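Local coordinates for erythrocyte membrane protein 1 (Plasmodium falciparum, PDB 2XU0) that probably binds host cell surface receptors as the N-terminal NTS-DBL1 domain of a malaria parasite adhesin linked to rosetting, at residues Ile452-Asn455 and Thr460-Ile463; Gly30-Asn35 and Tyr418-Lys423; Tyr171-His176 and Cys270-Tyr275; Leu162-Tyr167 and Ala197-Ile202; Glu45-Gly50 and Lys230-Glu235. The protein carries 10 engineered substitutions. All coordinates share one frame; numbering follows the deposited sequence. Where two conformers were deposited one is given.

Contact 1 (Ile452-Asn455 and Thr460-Ile463); sequences IDFN and TFSI
Ile452 and Thr460 bring the two segments closest, with 5.5 Å between their CA atoms. Residues 452-455 precede the short helix 457-460, and Thr460 ends it. Thr460 carries most of the contact, and its two branches do different work. Thr460 OG1 donates to the backbone O of Asp453 at a modelled 2.5 Å, a very short length whose exact value is doubtful. OG1 lies anti to the carbonyl carbon (chi1 -49°), which leaves CG2 facing Ile452. Thr460 CG2 packs on Ile452 CD1 at 3.9 Å, and the two side chains cross at about a right angle. The loop before the helix holds its own shape through an Asx turn. Asp453 OD1 accepts Asn455 N at 3.1 Å, met 48° out of the carboxylate plane. Asn437 on helix 429-437 secures the same place, with its ND2 bonded to Asp453 OD1 and its OD1 bonded to Phe454 N. The turn lies in the C-terminal subdomain of the Duffy-binding-like domain. Beyond Thr460 the rings of Phe454 and Phe461 meet. Phe461 CZ comes to the edge of the Phe454 ring, near its plane, 3.8 Å from Phe454 CE1. Phe461 also packs against Phe323 and Phe391.

Contact 2 (Gly30-Asn35 and Tyr418-Lys423); sequences GIKIYN and YENLDK
Helix 22-39 of the PfEMP1 N-terminal segment meets helix 415-423 of the Duffy-binding-like C-terminal subdomain here, through Lys32, Ile33 and Asn420. This is a sparse helix-helix contact. Its closest backbone points, the CA atoms of Lys32 and Asn420, are 9.1 Å apart. The side-chain amide of Asn420 projects into the gap and meets aliphatic carbon from both neighbours. Lys32 CD lies 4.0 Å from Asn420 OD1, and the two side chains cross obliquely. The lysine chain runs extended to this carbon and bends only at its end (chi4 78°). Lys32 NZ is then 4.8 Å from Asn420 OD1, so the methylene and not the amine makes the approach. The CD1 methyl of Ile33 comes to 4.2 Å from Asn420 ND2. One turn earlier on helix 22-39, Ile29 touches both Asn420 and Leu421 and extends the interface. Lys32 and Asn420 differ in setting: the lysine is exposed, the asparagine buried. The contact therefore rests on van der Waals touch between carbon and amide. Asn420 ND2 makes its hydrogen bond to Glu416 O in its own helix, not to the N-terminal segment.

Contact 3 (Tyr171-His176 and Cys270-Tyr275); sequences YIVNDH and CSAPYY
Lys294 NZ donates to two backbone oxygens of the loop that faces Val173, Ala272 O and Cys270 O. These bonds fix the loop after helix 249-268 where it passes the end of helix 154-175. Val173 makes the approach from the helix, with its CA 6.1 Å from that of Ala272. Both methyls of Val173 press on one side of the loop. CG1 is anti to the backbone N (chi1 169°), and Val173 CG1 lies 3.3 Å from Ser271 O. Val173 CG1 also touches Pro273 CD at 3.8 Å. Val173 CG2 lies beside it, 3.8 Å from Ala272 CA and 4.1 Å from Ser271 OG. The CB of Ala272 points away from the helix, so the loop offers mainly backbone here. Val173 also touches Ile188 on helix 186-204. Both segments belong to the Duffy binding domain. Cys270 pairs with Cys76 in a disulfide known for this protein, which ties the same loop to an earlier part of the chain. All the touching residues are buried. The chemistry is thus methyls against peptide and proline ring: valine supplies apolar cover, while Lys294 serves the carbonyls of Cys270 and Ala272.

Contact 4 (Leu162-Tyr167 and Ala197-Ile202); sequences LVTAKY and ADIGDI
Ile199 reaches from helix 186-204 into the surface of helix 154-175, between Thr164 and Ala165. All three residues are buried, and the packed part of the contact is small. It centres on one methyl. Ile199 CD1 lies 4.3 Å from Thr164 CG2 and 4.4 Å from Ala165 CA. The isoleucine puts CD1 there by an extended outer torsion (chi2 158°), which carries the methyl out to the other helix. The Ala165 CB stays farther off, 4.9 Å from Ile199 CD1, and its methyl packs also on Ala267 and Leu268 of helix 249-268. The CA atoms of Ala165 and Ile199 are 8.0 Å apart. Thr164 turns its methyl to the contact. Thr164 OG1 has its polar partners elsewhere, Asn142 OD1 and Asn160 O.

Away from this methyl the touch fades quickly. Ile202, almost one turn on, keeps its side chain 6.7 Å from the other segment. On the far side of helix 154-175, Val163, Lys166 and Tyr167 are partly exposed. There Lys166 NZ sits 3.3 Å above the Tyr167 ring, offset toward its rim. On the far side of helix 186-204, Asp198 makes salt bridges to Arg134 and Arg314, and Asp201 to Arg204 and Arg314. Such packing of helix 154-175 against helix 186-204 is part of the helical Duffy binding domain.

Contact 5 (Glu45-Gly50 and Lys230-Glu235); sequences EQQLKG and KSLTPE
Leu232, Leu48 and the aliphatic root of Gln47 make the apolar part of this contact. Leu232 CD2 is the shared atom. Leu232 CD2 lies 3.7 Å from Gln47 CB and 4.1 Å from Leu48 CD2. The leucine chains cross at a slant. Leu232 has CG anti to its carbonyl carbon (chi1 -60°), which carries CD2 to Gln47 CB. The backbones are closest at Gln47 and Leu232, 6.7 Å between CA atoms. Leu48 is buried, and it also packs on Leu252 and Asp255 of helix 249-268 and on Tyr240. A glycerol, probably from the crystallisation liquor, lies about 6 Å from its side chain.

Residues 45-50 belong to the N-terminal segment of PfEMP1, and residues 230-235 form the junction of helices 216-231 and 234-239 in the Duffy binding domain. Thr233 stands at the N-cap position of the second helix.

Polar side chains meet only loosely. Gln47 NE2 is 4.2 Å from Thr233 OG1, too far for a bond, and Gln47 has two conformers, which makes this approach uncertain. The glutamine chain bends at chi2 (83°), and it crosses the threonine at about a right angle.

Hydrogen bonds to the backbone of 45-50 are of two kinds. Leu48 N donates to Glu45 O at 3.0 Å, which shapes the turn. Side chains of helix 249-268 bind its backbone: Asn260 ND2 to Leu48 O, Asn260 OD1 to Gly50 N, and Gln263 NE2 to Gly50 O.

Contacts 2 and 5 join the N-terminal segment to the rest of the domain. Contact 2 pairs residues 30-35 with the C-terminal subdomain, contact 5 pairs residues 45-50 with the Duffy binding domain, and their centres are 29 Å apart. Contacts 3, 4 and 5 fall between the two segments of contact 2. Contacts 3 and 4 share helix 154-175; their centres are 15 Å apart and their segments alternate along the chain. Contact 4 lies 22 Å from contact 5, centre to centre. Contact 1 follows in the chain, 52 Å from contact 5 between centres, across the middle of the molecule. The N-terminal segment, implicated in heparin-mediated rosette inhibition, is thus packed against both Duffy-binding-like parts.

Contact 1 (Ile452-Asn455 and Thr460-Ile463)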
# COMPACT_ATOMS: atom_id res chain seq x y z
N ILE A 452 -8.34 -1.63 16.96
CA ILE A 452 -7.23 -2.31 16.32
C ILE A 452 -5.97 -2.09 17.16
O ILE A 452 -5.65 -0.95 17.48
CB ILE A 452 -7.04 -1.80 14.87
CG1 ILE A 452 -8.29 -2.10 13.97
CG2 ILE A 452 -5.74 -2.31 14.27
CD1 ILE A 452 -8.59 -3.60 13.58
N ASP A 453 -5.28 -3.20 17.52
CA ASP A 453 -4.02 -3.16 18.27
C ASP A 453 -3.17 -4.32 17.80
O ASP A 453 -3.37 -5.46 18.25
CB ASP A 453 -4.23 -3.15 19.79
CG ASP A 453 -2.95 -2.95 20.62
OD1 ASP A 453 -1.87 -2.79 20.03
OD2 ASP A 453 -3.05 -2.92 21.86
N PHE A 454 -2.23 -4.01 16.89
CA PHE A 454 -1.30 -4.97 16.31
C PHE A 454 -0.35 -5.57 17.34
O PHE A 454 0.23 -6.64 17.08
CB PHE A 454 -0.61 -4.41 15.06
CG PHE A 454 -1.59 -4.19 13.92
CD1 PHE A 454 -2.21 -5.27 13.29
CD2 PHE A 454 -1.89 -2.91 13.47
CE1 PHE A 454 -3.12 -5.07 12.24
CE2 PHE A 454 -2.81 -2.70 12.44
CZ PHE A 454 -3.41 -3.78 11.82
N ASN A 455 -0.20 -4.89 18.51
CA ASN A 455 0.60 -5.38 19.63
C ASN A 455 -0.20 -6.41 20.47
O ASN A 455 0.34 -7.00 21.38
CB ASN A 455 1.10 -4.23 20.52
CG ASN A 455 2.17 -3.40 19.87
OD1 ASN A 455 2.10 -2.16 19.82
ND2 ASN A 455 3.16 -4.05 19.33
N THR A 460 -6.95 -8.31 17.92
CA THR A 460 -7.11 -7.79 16.57
C THR A 460 -7.55 -8.82 15.55
O THR A 460 -8.23 -8.48 14.59
CB THR A 460 -5.86 -7.04 16.14
OG1 THR A 460 -5.53 -6.15 17.20
CG2 THR A 460 -6.03 -6.28 14.82
N PHE A 461 -7.10 -10.07 15.72
CA PHE A 461 -7.44 -11.11 14.77
C PHE A 461 -8.32 -12.17 15.45
O PHE A 461 -8.07 -13.35 15.34
CB PHE A 461 -6.16 -11.69 14.11
CG PHE A 461 -5.26 -10.68 13.44
CD1 PHE A 461 -5.41 -10.37 12.10
CD2 PHE A 461 -4.26 -10.03 14.16
CE1 PHE A 461 -4.55 -9.47 11.47
CE2 PHE A 461 -3.39 -9.14 13.54
CZ PHE A 461 -3.54 -8.85 12.20
N SER A 462 -9.34 -11.72 16.17
CA SER A 462 -10.28 -12.60 16.87
C SER A 462 -11.51 -12.84 16.01
O SER A 462 -11.69 -12.18 14.99
CB SER A 462 -10.72 -11.93 18.17
OG SER A 462 -11.34 -10.67 17.92
N ILE A 463 -12.42 -13.72 16.49
CA ILE A 463 -13.72 -13.96 15.86
C ILE A 463 -14.53 -12.67 16.08
O ILE A 463 -14.25 -11.93 17.04
CB ILE A 463 -14.46 -15.19 16.50
CG1 ILE A 463 -14.70 -15.01 18.02
CG2 ILE A 463 -13.79 -16.54 16.16
CD1 ILE A 463 -16.08 -15.39 18.48

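Contact 2 (Gly30-Asn35 and Tyr418-Lys423)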
# COMPACT_ATOMS: atom_id res chain seq x y z
N GLY A 30 11.16 10.05 4.64
CA GLY A 30 11.32 10.13 3.19
C GLY A 30 11.78 11.49 2.70
O GLY A 30 12.60 11.57 1.78
N ILE A 31 11.25 12.57 3.30
CA ILE A 31 11.62 13.96 3.00
C ILE A 31 13.11 14.13 3.27
O ILE A 31 13.80 14.74 2.46
CB ILE A 31 10.85 14.99 3.91
CG1 ILE A 31 9.40 15.08 3.53
CG2 ILE A 31 11.50 16.40 3.84
CD1 ILE A 31 8.66 16.00 4.37
N LYS A 32 13.58 13.65 4.44
CA LYS A 32 14.99 13.77 4.82
C LYS A 32 15.88 13.03 3.82
O LYS A 32 16.86 13.61 3.36
CB LYS A 32 15.24 13.28 6.24
CG LYS A 32 14.54 14.07 7.32
CD LYS A 32 15.27 13.89 8.65
CE LYS A 32 14.66 14.72 9.76
NZ LYS A 32 13.42 14.10 10.31
N ILE A 33 15.49 11.79 3.43
CA ILE A 33 16.24 11.01 2.44
C ILE A 33 16.31 11.74 1.07
O ILE A 33 17.39 11.83 0.48
CB ILE A 33 15.66 9.56 2.31
CG1 ILE A 33 15.61 8.82 3.65
CG2 ILE A 33 16.38 8.75 1.21
CD1 ILE A 33 16.96 8.77 4.53
N TYR A 34 15.17 12.26 0.61
CA TYR A 34 15.09 12.98 -0.65
C TYR A 34 16.01 14.21 -0.59
O TYR A 34 16.75 14.46 -1.54
CB TYR A 34 13.63 13.37 -0.97
CG TYR A 34 13.48 14.29 -2.16
CD1 TYR A 34 13.28 15.66 -1.98
CD2 TYR A 34 13.62 13.81 -3.46
CE1 TYR A 34 13.18 16.52 -3.08
CE2 TYR A 34 13.53 14.67 -4.56
CZ TYR A 34 13.32 16.03 -4.36
OH TYR A 34 13.22 16.87 -5.44
N ASN A 35 15.95 14.97 0.52
CA ASN A 35 16.78 16.16 0.76
C ASN A 35 18.28 15.85 0.70
O ASN A 35 19.01 16.59 0.06
CB ASN A 35 16.42 16.82 2.08
CG ASN A 35 15.16 17.62 2.03
OD1 ASN A 35 14.68 18.00 0.96
ND2 ASN A 35 14.59 17.90 3.19
N TYR A 418 16.61 3.26 7.63
CA TYR A 418 16.57 2.42 8.83
C TYR A 418 17.40 3.08 9.97
O TYR A 418 16.99 2.97 11.12
CB TYR A 418 16.93 0.95 8.54
CG TYR A 418 15.81 0.20 7.87
CD1 TYR A 418 14.72 -0.27 8.59
CD2 TYR A 418 15.85 -0.08 6.50
CE1 TYR A 418 13.67 -0.95 7.97
CE2 TYR A 418 14.82 -0.78 5.87
CZ TYR A 418 13.72 -1.21 6.61
OH TYR A 418 12.69 -1.87 5.98
N GLU A 419 18.45 3.89 9.62
CA GLU A 419 19.24 4.67 10.61
C GLU A 419 18.27 5.66 11.30
O GLU A 419 18.24 5.72 12.52
CB GLU A 419 20.38 5.45 9.90
CG GLU A 419 21.79 5.08 10.35
CD GLU A 419 22.75 4.66 9.25
OE1 GLU A 419 23.02 5.48 8.35
OE2 GLU A 419 23.27 3.52 9.32
N ASN A 420 17.43 6.37 10.52
CA ASN A 420 16.44 7.31 11.02
C ASN A 420 15.33 6.69 11.86
O ASN A 420 14.90 7.32 12.81
CB ASN A 420 15.85 8.15 9.90
CG ASN A 420 16.67 9.36 9.60
OD1 ASN A 420 16.51 10.41 10.23
ND2 ASN A 420 17.61 9.22 8.67
N LEU A 421 14.85 5.47 11.51
CA LEU A 421 13.82 4.75 12.28
C LEU A 421 14.35 4.43 13.66
O LEU A 421 13.62 4.52 14.65
CB LEU A 421 13.44 3.42 11.60
CG LEU A 421 12.42 3.45 10.49
CD1 LEU A 421 12.32 2.09 9.85
CD2 LEU A 421 11.04 3.90 11.00
N ASP A 422 15.62 4.01 13.72
CA ASP A 422 16.35 3.67 14.93
C ASP A 422 16.52 4.88 15.84
O ASP A 422 16.27 4.75 17.03
CB ASP A 422 17.72 3.08 14.59
CG ASP A 422 18.58 2.82 15.81
OD1 ASP A 422 18.36 1.80 16.49
OD2 ASP A 422 19.51 3.62 16.06
N LYS A 423 16.91 6.06 15.27
CA LYS A 423 17.08 7.33 15.99
C LYS A 423 15.80 7.69 16.73
O LYS A 423 15.86 8.16 17.86
CB LYS A 423 17.51 8.46 15.04
CG LYS A 423 19.02 8.57 14.89
CD LYS A 423 19.42 9.59 13.83
CE LYS A 423 20.83 9.38 13.35
NZ LYS A 423 21.07 10.06 12.05

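Contact 3 (Tyr171-His176 and Cys270-Tyr275)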
# COMPACT_ATOMS: atom_id res chain seq x y z
N TYR A 171 -6.36 3.69 -14.00
CA TYR A 171 -6.99 2.55 -13.32
C TYR A 171 -7.31 2.92 -11.89
O TYR A 171 -8.43 2.71 -11.46
CB TYR A 171 -6.15 1.24 -13.37
CG TYR A 171 -6.74 0.22 -12.41
CD1 TYR A 171 -7.81 -0.57 -12.79
CD2 TYR A 171 -6.36 0.20 -11.07
CE1 TYR A 171 -8.48 -1.39 -11.87
CE2 TYR A 171 -7.04 -0.58 -10.14
CZ TYR A 171 -8.07 -1.40 -10.55
OH TYR A 171 -8.72 -2.20 -9.64
N ILE A 172 -6.29 3.43 -11.12
CA ILE A 172 -6.49 3.73 -9.69
C ILE A 172 -7.68 4.62 -9.49
O ILE A 172 -8.55 4.32 -8.67
CB ILE A 172 -5.21 4.31 -8.98
CG1 ILE A 172 -3.99 3.34 -8.97
CG2 ILE A 172 -5.54 4.91 -7.60
CD1 ILE A 172 -4.14 2.09 -8.23
N VAL A 173 -7.70 5.75 -10.20
CA VAL A 173 -8.79 6.74 -10.05
C VAL A 173 -10.14 6.13 -10.39
O VAL A 173 -11.12 6.40 -9.69
CB VAL A 173 -8.50 8.01 -10.90
CG1 VAL A 173 -9.73 8.92 -10.98
CG2 VAL A 173 -7.30 8.76 -10.36
N ASN A 174 -10.21 5.31 -11.45
CA ASN A 174 -11.51 4.75 -11.86
C ASN A 174 -12.03 3.53 -11.14
O ASN A 174 -13.17 3.12 -11.37
CB ASN A 174 -11.64 4.68 -13.39
CG ASN A 174 -11.67 6.07 -13.99
OD1 ASN A 174 -12.60 6.85 -13.75
ND2 ASN A 174 -10.60 6.44 -14.69
N ASP A 175 -11.23 2.97 -10.21
CA ASP A 175 -11.67 1.80 -9.46
C ASP A 175 -11.51 1.96 -7.96
O ASP A 175 -11.85 1.06 -7.20
CB ASP A 175 -10.98 0.53 -10.00
CG ASP A 175 -11.73 -0.74 -9.67
OD1 ASP A 175 -12.95 -0.81 -9.95
OD2 ASP A 175 -11.12 -1.64 -9.06
N HIS A 176 -11.03 3.15 -7.53
CA HIS A 176 -10.79 3.42 -6.12
C HIS A 176 -12.06 3.35 -5.28
O HIS A 176 -13.06 3.88 -5.70
CB HIS A 176 -10.08 4.78 -5.92
CG HIS A 176 -9.44 4.88 -4.58
ND1 HIS A 176 -10.15 5.26 -3.46
CD2 HIS A 176 -8.17 4.61 -4.20
CE1 HIS A 176 -9.31 5.21 -2.45
NE2 HIS A 176 -8.10 4.82 -2.85
N CYS A 270 -2.77 12.81 -14.33
CA CYS A 270 -3.55 13.29 -15.51
C CYS A 270 -5.08 13.16 -15.30
O CYS A 270 -5.82 14.11 -15.54
CB CYS A 270 -3.11 12.59 -16.81
SG CYS A 270 -1.52 13.13 -17.48
N SER A 271 -5.53 11.99 -14.80
CA SER A 271 -6.95 11.66 -14.58
C SER A 271 -7.40 11.83 -13.15
O SER A 271 -8.51 11.41 -12.82
CB SER A 271 -7.23 10.23 -15.02
OG SER A 271 -6.39 9.33 -14.31
N ALA A 272 -6.54 12.37 -12.28
CA ALA A 272 -6.91 12.49 -10.87
C ALA A 272 -8.09 13.45 -10.73
O ALA A 272 -8.14 14.43 -11.47
CB ALA A 272 -5.72 12.96 -10.04
N PRO A 273 -9.08 13.14 -9.87
CA PRO A 273 -10.23 14.05 -9.73
C PRO A 273 -9.79 15.44 -9.33
O PRO A 273 -8.79 15.58 -8.60
CB PRO A 273 -11.05 13.43 -8.60
CG PRO A 273 -10.61 12.02 -8.53
CD PRO A 273 -9.18 12.03 -8.91
N TYR A 274 -10.52 16.48 -9.80
CA TYR A 274 -10.21 17.87 -9.43
C TYR A 274 -10.23 18.07 -7.93
O TYR A 274 -9.32 18.66 -7.38
CB TYR A 274 -11.13 18.90 -10.12
CG TYR A 274 -10.74 20.32 -9.78
CD1 TYR A 274 -9.62 20.91 -10.36
CD2 TYR A 274 -11.42 21.04 -8.79
CE1 TYR A 274 -9.23 22.20 -10.03
CE2 TYR A 274 -11.03 22.33 -8.44
CZ TYR A 274 -9.94 22.92 -9.07
OH TYR A 274 -9.56 24.19 -8.74
N TYR A 275 -11.26 17.57 -7.26
CA TYR A 275 -11.42 17.72 -5.83
C TYR A 275 -10.78 16.53 -5.11
O TYR A 275 -11.45 15.64 -4.57
CB TYR A 275 -12.89 17.95 -5.47
CG TYR A 275 -13.45 19.22 -6.11
CD1 TYR A 275 -13.22 20.47 -5.54
CD2 TYR A 275 -14.27 19.15 -7.24
CE1 TYR A 275 -13.76 21.63 -6.10
CE2 TYR A 275 -14.81 20.31 -7.82
CZ TYR A 275 -14.55 21.55 -7.24
OH TYR A 275 -15.07 22.70 -7.79

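Contact 4 (Leu162-Tyr167 and Ala197-Ile202)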
# COMPACT_ATOMS: atom_id res chain seq x y z
N LEU A 162 5.93 7.68 -18.75
CA LEU A 162 4.77 8.59 -18.66
C LEU A 162 3.52 7.86 -19.10
O LEU A 162 2.48 8.01 -18.46
CB LEU A 162 4.96 9.87 -19.49
CG LEU A 162 6.05 10.87 -19.06
CD1 LEU A 162 5.89 12.15 -19.85
CD2 LEU A 162 6.00 11.21 -17.59
N VAL A 163 3.64 7.00 -20.14
CA VAL A 163 2.52 6.17 -20.64
C VAL A 163 2.07 5.22 -19.52
O VAL A 163 0.87 5.09 -19.27
CB VAL A 163 2.91 5.42 -21.97
CG1 VAL A 163 1.83 4.41 -22.40
CG2 VAL A 163 3.21 6.42 -23.10
N THR A 164 3.05 4.60 -18.78
CA THR A 164 2.73 3.69 -17.65
C THR A 164 1.95 4.48 -16.57
O THR A 164 0.89 4.04 -16.12
CB THR A 164 4.06 3.11 -17.07
OG1 THR A 164 4.76 2.37 -18.07
CG2 THR A 164 3.84 2.26 -15.84
N ALA A 165 2.49 5.64 -16.18
CA ALA A 165 1.90 6.52 -15.16
C ALA A 165 0.48 6.94 -15.50
O ALA A 165 -0.43 6.73 -14.68
CB ALA A 165 2.80 7.73 -14.92
N LYS A 166 0.26 7.46 -16.73
CA LYS A 166 -1.08 7.84 -17.19
C LYS A 166 -2.09 6.70 -16.99
O LYS A 166 -3.12 6.88 -16.31
CB LYS A 166 -1.02 8.27 -18.67
CG LYS A 166 -2.40 8.48 -19.33
CD LYS A 166 -2.33 8.42 -20.86
CE LYS A 166 -3.67 8.54 -21.55
NZ LYS A 166 -4.53 7.33 -21.39
N TYR A 167 -1.76 5.51 -17.51
CA TYR A 167 -2.66 4.36 -17.42
C TYR A 167 -2.85 3.83 -16.05
O TYR A 167 -4.01 3.62 -15.65
CB TYR A 167 -2.29 3.27 -18.42
CG TYR A 167 -2.74 3.62 -19.82
CD1 TYR A 167 -1.90 4.30 -20.70
CD2 TYR A 167 -4.05 3.36 -20.24
CE1 TYR A 167 -2.31 4.61 -22.00
CE2 TYR A 167 -4.47 3.69 -21.53
CZ TYR A 167 -3.59 4.30 -22.41
OH TYR A 167 -4.00 4.62 -23.68
N ALA A 197 5.38 5.33 -5.98
CA ALA A 197 6.52 4.73 -5.24
C ALA A 197 6.94 3.35 -5.81
O ALA A 197 8.13 3.11 -6.00
CB ALA A 197 6.20 4.63 -3.76
N ASP A 198 5.97 2.49 -6.16
CA ASP A 198 6.27 1.19 -6.78
C ASP A 198 6.91 1.38 -8.17
O ASP A 198 7.86 0.67 -8.50
CB ASP A 198 5.02 0.28 -6.85
CG ASP A 198 4.63 -0.39 -5.54
OD1 ASP A 198 5.50 -0.49 -4.63
OD2 ASP A 198 3.48 -0.84 -5.42
N ILE A 199 6.41 2.37 -8.97
CA ILE A 199 6.96 2.69 -10.30
C ILE A 199 8.39 3.13 -10.18
O ILE A 199 9.24 2.67 -10.95
CB ILE A 199 6.07 3.69 -11.10
CG1 ILE A 199 4.76 2.97 -11.58
CG2 ILE A 199 6.85 4.24 -12.31
CD1 ILE A 199 3.50 3.92 -11.93
N GLY A 200 8.65 4.01 -9.23
CA GLY A 200 10.02 4.45 -8.95
C GLY A 200 10.93 3.29 -8.61
O GLY A 200 12.07 3.23 -9.09
N ASP A 201 10.42 2.32 -7.80
CA ASP A 201 11.24 1.14 -7.49
C ASP A 201 11.45 0.22 -8.68
O ASP A 201 12.52 -0.36 -8.81
CB ASP A 201 10.76 0.39 -6.22
CG ASP A 201 11.12 1.15 -4.95
OD1 ASP A 201 11.95 2.09 -5.03
OD2 ASP A 201 10.50 0.87 -3.90
N ILE A 202 10.45 0.15 -9.61
CA ILE A 202 10.58 -0.67 -10.82
C ILE A 202 11.65 -0.02 -11.72
O ILE A 202 12.59 -0.69 -12.14
CB ILE A 202 9.21 -0.85 -11.56
CG1 ILE A 202 8.20 -1.68 -10.72
CG2 ILE A 202 9.43 -1.49 -12.93
CD1 ILE A 202 6.71 -1.49 -11.10

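Contact 5 (Glu45-Gly50 and Lys230-Glu235)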
# COMPACT_ATOMS: atom_id res chain seq x y z
N GLU A 45 22.99 16.40 -14.77
CA GLU A 45 21.54 16.30 -14.65
C GLU A 45 20.76 16.36 -15.96
O GLU A 45 19.92 15.51 -16.22
CB GLU A 45 21.02 17.38 -13.70
CG GLU A 45 21.11 16.98 -12.24
CD GLU A 45 20.22 17.73 -11.26
OE1 GLU A 45 19.29 18.43 -11.71
OE2 GLU A 45 20.45 17.58 -10.04
N GLN A 46 21.08 17.35 -16.79
CA GLN A 46 20.42 17.61 -18.07
C GLN A 46 20.53 16.49 -19.10
O GLN A 46 19.67 16.39 -19.97
CB GLN A 46 20.82 18.99 -18.67
CG GLN A 46 21.12 20.11 -17.64
CD GLN A 46 22.42 19.95 -16.85
OE1 GLN A 46 23.32 19.17 -17.20
NE2 GLN A 46 22.52 20.66 -15.74
N GLN A 47 21.55 15.61 -18.96
CA GLN A 47 21.77 14.46 -19.87
C GLN A 47 20.79 13.32 -19.54
O GLN A 47 20.59 12.42 -20.37
CB GLN A 47 23.22 13.95 -19.78
CG GLN A 47 24.20 14.64 -20.71
CD GLN A 47 24.70 15.94 -20.13
OE1 GLN A 47 24.09 17.00 -20.30
NE2 GLN A 47 25.82 15.88 -19.44
N LEU A 48 20.22 13.34 -18.32
CA LEU A 48 19.27 12.35 -17.81
C LEU A 48 17.86 12.92 -17.82
O LEU A 48 16.89 12.17 -17.71
CB LEU A 48 19.65 11.93 -16.38
CG LEU A 48 20.97 11.17 -16.17
CD1 LEU A 48 21.07 10.70 -14.76
CD2 LEU A 48 21.09 9.97 -17.11
N LYS A 49 17.75 14.25 -17.98
CA LYS A 49 16.48 14.95 -18.05
C LYS A 49 15.74 14.57 -19.33
O LYS A 49 16.31 14.64 -20.42
CB LYS A 49 16.68 16.47 -17.94
CG LYS A 49 15.39 17.27 -17.84
CD LYS A 49 15.03 17.65 -16.40
CE LYS A 49 13.93 18.67 -16.34
NZ LYS A 49 12.63 18.14 -16.84
N GLY A 50 14.51 14.12 -19.16
CA GLY A 50 13.66 13.71 -20.27
C GLY A 50 12.77 14.81 -20.77
O GLY A 50 12.08 15.48 -19.98
N LYS A 230 26.03 4.74 -22.40
CA LYS A 230 26.94 4.85 -23.55
C LYS A 230 26.75 6.21 -24.25
O LYS A 230 27.74 6.81 -24.68
CB LYS A 230 26.72 3.70 -24.54
CG LYS A 230 27.43 2.40 -24.14
CD LYS A 230 27.25 1.29 -25.18
CE LYS A 230 25.97 0.49 -25.00
NZ LYS A 230 25.93 -0.70 -25.89
N SER A 231 25.50 6.70 -24.30
CA SER A 231 25.15 7.98 -24.92
C SER A 231 25.62 9.21 -24.14
O SER A 231 25.58 10.32 -24.68
CB SER A 231 23.65 8.06 -25.20
OG SER A 231 22.92 8.46 -24.05
N LEU A 232 26.02 9.04 -22.86
CA LEU A 232 26.47 10.16 -22.02
C LEU A 232 27.83 10.67 -22.47
O LEU A 232 28.56 9.93 -23.13
CB LEU A 232 26.54 9.76 -20.53
CG LEU A 232 25.28 9.28 -19.80
CD1 LEU A 232 25.64 8.65 -18.47
CD2 LEU A 232 24.29 10.40 -19.57
N THR A 233 28.18 11.93 -22.10
CA THR A 233 29.49 12.53 -22.40
C THR A 233 30.53 11.80 -21.53
O THR A 233 30.17 11.39 -20.42
CB THR A 233 29.49 14.05 -22.13
OG1 THR A 233 29.46 14.31 -20.73
CG2 THR A 233 28.36 14.78 -22.83
N PRO A 234 31.80 11.62 -21.96
CA PRO A 234 32.77 10.87 -21.12
C PRO A 234 32.88 11.31 -19.66
O PRO A 234 33.09 10.46 -18.79
CB PRO A 234 34.11 11.01 -21.87
CG PRO A 234 33.87 12.03 -22.95
CD PRO A 234 32.41 12.00 -23.26
N GLU A 235 32.74 12.62 -19.38
CA GLU A 235 32.81 13.20 -18.04
C GLU A 235 31.61 12.78 -17.17
O GLU A 235 31.76 12.62 -15.96
CB GLU A 235 32.96 14.73 -18.07
CG GLU A 235 33.78 15.28 -19.22
CD GLU A 235 32.96 15.58 -20.46
OE1 GLU A 235 32.25 16.62 -20.47
OE2 GLU A 235 32.99 14.76 -21.40